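Beta-N-acetylglucosaminidase (Thermotoga maritima, PDB 3WO8) probably hydrolyses terminal non-reducing N-acetyl-D-hexosamine residues from N-acetyl-beta-D-hexosaminides, as a glycosidase of glycosyl hydrolase family 3. Local coordinates at residues V436-R441 with K453-R458; T359-S364 with E404-D409. One frame throughout, in Å; residues are numbered along the deposited sequence.

Interaction 1: V436-R441 with K453-R458; sequences VYFVLR and KIVVTR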
# COMPACT_ATOMS: atom_id res chain seq x y z
N VAL B 436 -30.34 13.90 -9.08
CA VAL B 436 -29.46 13.06 -9.89
C VAL B 436 -29.24 11.73 -9.18
O VAL B 436 -28.84 11.67 -8.02
CB VAL B 436 -28.12 13.74 -10.14
CG1 VAL B 436 -27.20 12.86 -10.95
CG2 VAL B 436 -28.37 15.02 -10.89
N TYR B 437 -29.56 10.65 -9.87
CA TYR B 437 -29.43 9.34 -9.34
C TYR B 437 -28.05 8.83 -9.74
O TYR B 437 -27.64 9.00 -10.89
CB TYR B 437 -30.53 8.48 -9.89
CG TYR B 437 -31.89 8.88 -9.38
CD1 TYR B 437 -32.39 8.34 -8.21
CD2 TYR B 437 -32.68 9.79 -10.06
CE1 TYR B 437 -33.64 8.68 -7.73
CE2 TYR B 437 -33.93 10.13 -9.58
CZ TYR B 437 -34.40 9.57 -8.44
OH TYR B 437 -35.63 9.87 -7.94
N PHE B 438 -27.27 8.32 -8.78
CA PHE B 438 -26.00 7.68 -9.11
C PHE B 438 -26.23 6.17 -9.01
O PHE B 438 -26.43 5.64 -7.90
CB PHE B 438 -24.90 8.11 -8.17
CG PHE B 438 -24.33 9.46 -8.46
CD1 PHE B 438 -25.04 10.57 -8.20
CD2 PHE B 438 -23.05 9.59 -8.92
CE1 PHE B 438 -24.52 11.83 -8.44
CE2 PHE B 438 -22.49 10.85 -9.16
CZ PHE B 438 -23.23 11.98 -8.91
N VAL B 439 -26.26 5.51 -10.16
CA VAL B 439 -26.36 4.05 -10.20
C VAL B 439 -24.93 3.55 -10.04
O VAL B 439 -24.06 3.63 -10.94
CB VAL B 439 -27.05 3.54 -11.49
CG1 VAL B 439 -26.98 2.02 -11.57
CG2 VAL B 439 -28.50 4.00 -11.51
N LEU B 440 -24.68 3.08 -8.83
CA LEU B 440 -23.33 2.79 -8.36
C LEU B 440 -22.85 1.40 -8.69
O LEU B 440 -21.65 1.20 -8.89
CB LEU B 440 -23.25 3.03 -6.85
CG LEU B 440 -22.52 4.30 -6.37
CD1 LEU B 440 -22.34 5.42 -7.40
CD2 LEU B 440 -23.21 4.83 -5.12
N ARG B 441 -23.80 0.47 -8.81
CA ARG B 441 -23.48 -0.94 -8.95
C ARG B 441 -24.02 -1.57 -10.24
O ARG B 441 -23.34 -1.63 -11.26
CB ARG B 441 -23.95 -1.69 -7.69
CG ARG B 441 -23.16 -1.27 -6.46
CD ARG B 441 -23.63 -2.00 -5.23
NE ARG B 441 -23.26 -3.42 -5.27
CZ ARG B 441 -22.87 -4.12 -4.21
NH1 ARG B 441 -22.76 -3.53 -3.01
NH2 ARG B 441 -22.56 -5.42 -4.35
N LYS B 453 -32.35 12.06 -14.64
CA LYS B 453 -30.91 12.32 -14.69
C LYS B 453 -30.18 11.20 -13.94
O LYS B 453 -30.48 10.91 -12.78
CB LYS B 453 -30.60 13.69 -14.08
CG LYS B 453 -31.29 14.88 -14.74
CD LYS B 453 -30.57 16.19 -14.40
CE LYS B 453 -31.32 17.44 -14.86
NZ LYS B 453 -32.76 17.32 -14.52
N ILE B 454 -29.25 10.53 -14.63
CA ILE B 454 -28.59 9.35 -14.10
C ILE B 454 -27.11 9.35 -14.37
O ILE B 454 -26.67 9.63 -15.48
CB ILE B 454 -29.14 8.09 -14.73
CG1 ILE B 454 -30.66 8.03 -14.56
CG2 ILE B 454 -28.48 6.87 -14.09
CD1 ILE B 454 -31.30 6.93 -15.38
N VAL B 455 -26.33 9.05 -13.33
CA VAL B 455 -24.91 8.77 -13.49
C VAL B 455 -24.72 7.29 -13.17
O VAL B 455 -25.06 6.81 -12.06
CB VAL B 455 -24.02 9.65 -12.61
CG1 VAL B 455 -22.56 9.33 -12.87
CG2 VAL B 455 -24.25 11.10 -12.93
N VAL B 456 -24.23 6.59 -14.20
CA VAL B 456 -23.93 5.16 -14.14
C VAL B 456 -22.43 5.04 -14.02
O VAL B 456 -21.72 5.17 -15.01
CB VAL B 456 -24.42 4.41 -15.41
CG1 VAL B 456 -24.07 2.95 -15.30
CG2 VAL B 456 -25.95 4.54 -15.57
N THR B 457 -21.96 4.86 -12.80
CA THR B 457 -20.55 4.51 -12.56
C THR B 457 -20.56 3.00 -12.66
O THR B 457 -21.65 2.36 -12.65
CB THR B 457 -20.09 4.89 -11.14
OG1 THR B 457 -21.01 4.36 -10.18
CG2 THR B 457 -20.02 6.39 -10.99
N ARG B 458 -19.42 2.37 -12.70
CA ARG B 458 -19.59 0.91 -12.46
C ARG B 458 -18.80 0.45 -11.26
O ARG B 458 -18.13 -0.55 -11.30
CB ARG B 458 -19.30 0.13 -13.74
CG ARG B 458 -20.48 0.09 -14.69
CD ARG B 458 -20.02 -0.04 -16.13
NE ARG B 458 -21.20 -0.25 -16.97
CZ ARG B 458 -21.75 0.65 -17.79
NH1 ARG B 458 -21.22 1.86 -17.96
NH2 ARG B 458 -22.84 0.31 -18.44
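Val455 lies beneath one face of the Phe438 ring, its CB 4.1 Å from the ring centroid and 22° off the normal, a CH-pi contact. The phenyl group lies over its neighbour because its CG stands anti to its own carbonyl carbon (chi1 -78°), and the CD2-CE2 side of that face meets CB and CG1 of Val455. The other methyl, CG2 of Val455, turns to Val436 CG1 at 4.0 Å. On the opposite face of the sheet the Val439 and Ile454 side chains lie alongside each other, their CG2 methyls 3.9 Å apart. These pairs belong to adjacent parallel strands, 435-439 and 453-456, of the mixed sheet in the C-terminal domain; helix 462-471 packs on the face carrying Phe438 and Val455, and Phe414 stacks on Phe438. Backbone bonds Tyr437 N to Lys453 O, Val455 N to Tyr437 O and Val439 N to Val455 O join the strands. Lys453 O also sits at the edge of the Tyr437 ring, in its plane. Where the strands end, Thr457 OG1 comes 3.3 Å from Leu440 CD1 and hydrogen-bonds to the carbonyl oxygen of Ser459.

Interaction 2: T359-S364 with E404-D409; sequences TLLVPS and EFVEGD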
# COMPACT_ATOMS: atom_id res chain seq x y z
N THR B 359 -27.84 18.29 -1.46
CA THR B 359 -28.09 17.36 -0.41
C THR B 359 -27.80 15.96 -0.96
O THR B 359 -28.12 15.65 -2.09
CB THR B 359 -29.48 17.57 0.28
OG1 THR B 359 -30.38 16.53 -0.03
CG2 THR B 359 -30.07 18.92 -0.05
N LEU B 360 -27.14 15.14 -0.15
CA LEU B 360 -26.65 13.84 -0.58
C LEU B 360 -27.45 12.77 0.10
O LEU B 360 -27.56 12.77 1.33
CB LEU B 360 -25.20 13.68 -0.17
CG LEU B 360 -24.27 14.82 -0.55
CD1 LEU B 360 -22.84 14.49 -0.12
CD2 LEU B 360 -24.32 14.99 -2.03
N LEU B 361 -28.02 11.86 -0.68
CA LEU B 361 -28.65 10.71 -0.08
C LEU B 361 -27.68 9.59 -0.26
O LEU B 361 -27.35 9.25 -1.37
CB LEU B 361 -29.96 10.40 -0.76
CG LEU B 361 -30.93 11.51 -0.42
CD1 LEU B 361 -31.93 11.68 -1.54
CD2 LEU B 361 -31.60 11.21 0.89
N VAL B 362 -27.18 9.06 0.85
CA VAL B 362 -26.09 8.13 0.79
C VAL B 362 -26.50 6.91 1.56
O VAL B 362 -26.86 7.02 2.72
CB VAL B 362 -24.84 8.73 1.43
CG1 VAL B 362 -23.75 7.66 1.62
CG2 VAL B 362 -24.34 9.89 0.61
N PRO B 363 -26.43 5.73 0.94
CA PRO B 363 -26.84 4.53 1.66
C PRO B 363 -25.96 4.20 2.85
O PRO B 363 -24.76 4.45 2.84
CB PRO B 363 -26.71 3.42 0.61
CG PRO B 363 -26.31 4.06 -0.66
CD PRO B 363 -25.83 5.44 -0.36
N SER B 364 -26.56 3.65 3.88
CA SER B 364 -25.82 3.20 5.04
C SER B 364 -25.50 1.74 4.85
O SER B 364 -26.19 1.04 4.12
CB SER B 364 -26.65 3.35 6.29
OG SER B 364 -26.05 2.59 7.30
N GLU B 404 -35.80 8.58 2.65
CA GLU B 404 -36.75 9.56 3.19
C GLU B 404 -36.82 10.75 2.23
O GLU B 404 -35.83 11.08 1.54
CB GLU B 404 -36.32 10.01 4.60
CG GLU B 404 -34.83 10.47 4.73
CD GLU B 404 -33.87 9.46 5.44
OE1 GLU B 404 -33.46 9.76 6.59
OE2 GLU B 404 -33.49 8.39 4.88
N PHE B 405 -37.99 11.37 2.15
CA PHE B 405 -38.17 12.49 1.24
C PHE B 405 -37.30 13.61 1.73
O PHE B 405 -37.11 13.77 2.95
CB PHE B 405 -39.62 12.98 1.19
CG PHE B 405 -39.81 14.15 0.27
CD1 PHE B 405 -39.95 13.95 -1.10
CD2 PHE B 405 -39.79 15.44 0.76
CE1 PHE B 405 -40.10 15.03 -1.95
CE2 PHE B 405 -39.92 16.52 -0.09
CZ PHE B 405 -40.07 16.32 -1.45
N VAL B 406 -36.74 14.38 0.81
CA VAL B 406 -35.78 15.39 1.19
C VAL B 406 -35.85 16.55 0.22
O VAL B 406 -36.26 16.37 -0.90
CB VAL B 406 -34.36 14.78 1.26
CG1 VAL B 406 -33.70 14.69 -0.12
CG2 VAL B 406 -33.48 15.56 2.23
N GLU B 407 -35.46 17.75 0.66
CA GLU B 407 -35.43 18.92 -0.24
C GLU B 407 -34.00 19.41 -0.36
O GLU B 407 -33.13 18.99 0.40
CB GLU B 407 -36.36 20.03 0.23
CG GLU B 407 -36.41 20.28 1.74
CD GLU B 407 -37.53 19.51 2.47
OE1 GLU B 407 -38.51 19.05 1.83
OE2 GLU B 407 -37.43 19.37 3.71
N GLY B 408 -33.76 20.27 -1.34
CA GLY B 408 -32.43 20.84 -1.59
C GLY B 408 -32.45 21.58 -2.91
O GLY B 408 -33.39 21.44 -3.69
N ASP B 409 -31.43 22.38 -3.19
CA ASP B 409 -31.32 23.00 -4.53
C ASP B 409 -31.03 21.91 -5.57
O ASP B 409 -31.44 21.98 -6.74
CB ASP B 409 -30.19 24.05 -4.58
CG ASP B 409 -30.39 25.18 -3.58
OD1 ASP B 409 -31.55 25.39 -3.14
OD2 ASP B 409 -29.37 25.84 -3.24
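Val406 and Leu361 meet end to end, Val406 CG1 lying 3.8 Å from Leu361 CD1 and 4.2 Å from Leu361 CD2. The same CG1 methyl also comes 3.8 Å from Thr359 OG1, so one branch of the valine touches both strand residues that face the loop. It gets there because CG1 is set between its own backbone N and carbonyl carbon (chi1 82°), leaving CG2 to approach Thr359 OG1 at 4.0 Å. Thr359 and Val406 pass alongside, pointing opposite ways, and the threonine methyl CG2 continues to the backbone beyond, where it lies beside Glu407 O and Gly408 CA. Gly408 has no side chain, and this lets the chain pass close to that methyl. No hydrogen bond joins the two segments; the contact is van der Waals packing.

Ile411 touches Thr359, Leu361 and Val406 alike, while Val395, Pro403 and Leu430 add to the surroundings of Leu361. Asp409 N donates to Glu357 OE2, tying the end of the loop to the start of the strand. Strand 357-363, helix 374-385 and strand 391-397 form a beta-alpha-beta crossover in the C-terminal domain, the helix packed against Leu360 and Val362; on the other face, segment 404-409 crosses Thr359 and Leu361 in the following connection to strand 411-415, which also bonds to strand 357-363.

Both contacts belong to the mixed sheet of the C-terminal domain, with centres about 15 Å apart and nearest atoms about 5 Å apart, so they do not touch. Strand 411-415 lies between them, hydrogen-bonded to strand 435-439 of interaction 1 on one edge and to strand 357-363 of interaction 2 on the other. Interaction 1 is almost wholly buried and joins two neighbouring strands through backbone bonds as well as side chains. Interaction 2 is partly buried: a connecting loop with exposed glutamates lays a valine and a glycine over one strand, by packing alone. Beyond the strand end of interaction 1, Arg441 forms a salt bridge with Asp139 of the second subunit.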